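OBG-type G domain-containing protein (Pyrococcus horikoshii, PDB 2E87) binds GDP in an OBG-type G domain joined to a helical bundle and is probably a GTPase, though its cellular role is unknown. Local coordinates at residues I98-R103 / A137-D142. Sequence-based numbering, arbitrary orientation.
Sequences IDWAIR and ASVLRD
Trp100 and Ala101 meet Val139 where two helices of the NOG1-type N-terminal bundle, 88-117 and 122-142, pack side by side. The short segments run antiparallel at 172°, as in a helical hairpin, the two helices being consecutive and joined by a short link, with axes 9.9 Å apart. Nearest in the backbone are Ala101 and Val139, whose CA atoms lie 6.3 Å apart; alanine suits this place because its lone methyl takes little room between the backbones.

Apolar contact carries the pairing, and no hydrogen bond crosses it. One methyl of Val139 does the work: CG1, anti to the backbone N (chi1 171°), reaches over to Ala101, with CG1 to CB at 3.9 Å. The same methyl meets the six-membered ring of Trp100 obliquely, CG1 lying 3.6 Å from CZ3. Branching at CB lets valine set one methyl against both the small alanine and the broad indole, and both Ala101 and Val139 are buried. Ile143, the next residue after Asp142, also touches Trp100 and Ala101. On other sides of the same helices, Ile98 and Ile102 pack on helix 38-67 while Leu140 packs on helix 14-30, tying the pair into the bundle.

Polar groups keep to the outside. Arg103 and Asp99, one turn apart, form a salt bridge within their own helix, NE to OD1 at 3.2 Å and nearly straight. Across the contact, exposed Asp142 brings its carboxylate to the edge of the indole, where the slightly positive ring C-H groups can probably tolerate a negative oxygen, the two planes 41° apart; its OD2 lies near the ring plane, 3.7 Å from CH2 of Trp100.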
loop_
_atom_site.group_PDB
_atom_site.type_symbol
_atom_site.label_atom_id
_atom_site.label_comp_id
_atom_site.label_asym_id
_atom_site.label_seq_id
_atom_site.Cartn_x
_atom_site.Cartn_y
_atom_site.Cartn_z
ATOM N N ILE A 98 -7.026 16.427 -10.094
ATOM C CA ILE A 98 -7.988 16.933 -9.123
ATOM C C ILE A 98 -7.540 18.317 -8.632
ATOM O O ILE A 98 -8.309 19.270 -8.647
ATOM C CB ILE A 98 -8.135 15.941 -7.949
ATOM C CG1 ILE A 98 -8.847 14.677 -8.440
ATOM C CG2 ILE A 98 -8.910 16.560 -6.828
ATOM C CD1 ILE A 98 -9.201 13.682 -7.337
ATOM N N ASP A 99 -6.275 18.425 -8.239
ATOM C CA ASP A 99 -5.719 19.686 -7.766
ATOM C C ASP A 99 -5.862 20.759 -8.843
ATOM O O ASP A 99 -6.193 21.912 -8.553
ATOM C CB ASP A 99 -4.238 19.500 -7.395
ATOM C CG ASP A 99 -3.532 20.821 -7.120
ATOM O OD1 ASP A 99 -3.054 21.459 -8.087
ATOM O OD2 ASP A 99 -3.468 21.230 -5.942
ATOM N N TRP A 100 -5.609 20.374 -10.086
ATOM C CA TRP A 100 -5.729 21.300 -11.189
ATOM C C TRP A 100 -7.174 21.820 -11.272
ATOM O O TRP A 100 -7.398 23.018 -11.396
ATOM C CB TRP A 100 -5.338 20.601 -12.499
ATOM C CG TRP A 100 -5.683 21.403 -13.724
ATOM C CD1 TRP A 100 -4.979 22.449 -14.245
ATOM C CD2 TRP A 100 -6.871 21.282 -14.523
ATOM N NE1 TRP A 100 -5.656 22.991 -15.316
ATOM C CE2 TRP A 100 -6.822 22.297 -15.504
ATOM C CE3 TRP A 100 -7.973 20.420 -14.499
ATOM C CZ2 TRP A 100 -7.834 22.473 -16.452
ATOM C CZ3 TRP A 100 -8.986 20.597 -15.445
ATOM C CH2 TRP A 100 -8.905 21.619 -16.405
ATOM N N ALA A 101 -8.148 20.918 -11.187
ATOM C CA ALA A 101 -9.558 21.291 -11.279
ATOM C C ALA A 101 -9.960 22.255 -10.157
ATOM O O ALA A 101 -10.679 23.235 -10.391
ATOM C CB ALA A 101 -10.432 20.035 -11.244
ATOM N N ILE A 102 -9.482 21.980 -8.944
ATOM C CA ILE A 102 -9.781 22.823 -7.795
ATOM C C ILE A 102 -9.262 24.225 -8.045
ATOM O O ILE A 102 -9.931 25.216 -7.758
ATOM C CB ILE A 102 -9.117 22.279 -6.520
ATOM C CG1 ILE A 102 -9.778 20.968 -6.122
ATOM C CG2 ILE A 102 -9.222 23.292 -5.401
ATOM C CD1 ILE A 102 -9.182 20.321 -4.907
ATOM N N ARG A 103 -8.064 24.295 -8.607
ATOM C CA ARG A 103 -7.419 25.574 -8.882
ATOM C C ARG A 103 -8.137 26.395 -9.954
ATOM O O ARG A 103 -8.396 27.575 -9.756
ATOM C CB ARG A 103 -5.952 25.332 -9.272
ATOM C CG ARG A 103 -4.938 26.275 -8.634
ATOM C CD ARG A 103 -3.716 25.523 -8.073
ATOM N NE ARG A 103 -3.211 24.483 -8.970
ATOM C CZ ARG A 103 -2.861 24.675 -10.242
ATOM N NH1 ARG A 103 -2.957 25.881 -10.791
ATOM N NH2 ARG A 103 -2.425 23.651 -10.976
ATOM N N ALA A 137 -18.838 22.567 -15.333
ATOM C CA ALA A 137 -19.197 21.243 -15.818
ATOM C C ALA A 137 -18.104 20.697 -16.746
ATOM O O ALA A 137 -17.753 19.520 -16.696
ATOM C CB ALA A 137 -20.521 21.303 -16.553
ATOM N N SER A 138 -17.562 21.565 -17.586
ATOM C CA SER A 138 -16.517 21.184 -18.522
ATOM C C SER A 138 -15.196 20.812 -17.824
ATOM O O SER A 138 -14.553 19.825 -18.185
ATOM C CB SER A 138 -16.291 22.323 -19.518
ATOM O OG SER A 138 -15.166 22.066 -20.333
ATOM N N VAL A 139 -14.783 21.611 -16.844
ATOM C CA VAL A 139 -13.555 21.311 -16.116
ATOM C C VAL A 139 -13.704 19.939 -15.466
ATOM O O VAL A 139 -12.801 19.113 -15.544
ATOM C CB VAL A 139 -13.254 22.389 -15.033
ATOM C CG1 VAL A 139 -12.100 21.960 -14.147
ATOM C CG2 VAL A 139 -12.906 23.706 -15.696
ATOM N N LEU A 140 -14.859 19.674 -14.863
ATOM C CA LEU A 140 -15.077 18.382 -14.205
ATOM C C LEU A 140 -15.118 17.231 -15.200
ATOM O O LEU A 140 -14.689 16.113 -14.885
ATOM C CB LEU A 140 -16.373 18.389 -13.380
ATOM C CG LEU A 140 -16.367 19.346 -12.190
ATOM C CD1 LEU A 140 -17.714 19.303 -11.450
ATOM C CD2 LEU A 140 -15.201 18.951 -11.275
ATOM N N ARG A 141 -15.653 17.484 -16.393
ATOM C CA ARG A 141 -15.677 16.424 -17.387
ATOM C C ARG A 141 -14.272 16.187 -17.906
ATOM O O ARG A 141 -13.949 15.081 -18.309
ATOM C CB ARG A 141 -16.661 16.732 -18.518
ATOM C CG ARG A 141 -18.089 16.635 -18.020
ATOM C CD ARG A 141 -19.126 16.796 -19.097
ATOM N NE ARG A 141 -20.477 16.818 -18.530
ATOM C CZ ARG A 141 -21.282 17.881 -18.558
ATOM N NH1 ARG A 141 -20.868 19.012 -19.128
ATOM N NH2 ARG A 141 -22.502 17.814 -18.028
ATOM N N ASP A 142 -13.419 17.202 -17.849
ATOM C CA ASP A 142 -12.043 17.012 -18.292
ATOM C C ASP A 142 -11.356 15.960 -17.399
ATOM O O ASP A 142 -10.496 15.214 -17.868
ATOM C CB ASP A 142 -11.229 18.308 -18.195
ATOM C CG ASP A 142 -11.637 19.353 -19.218
ATOM O OD1 ASP A 142 -12.196 18.982 -20.269
ATOM O OD2 ASP A 142 -11.372 20.554 -18.973
#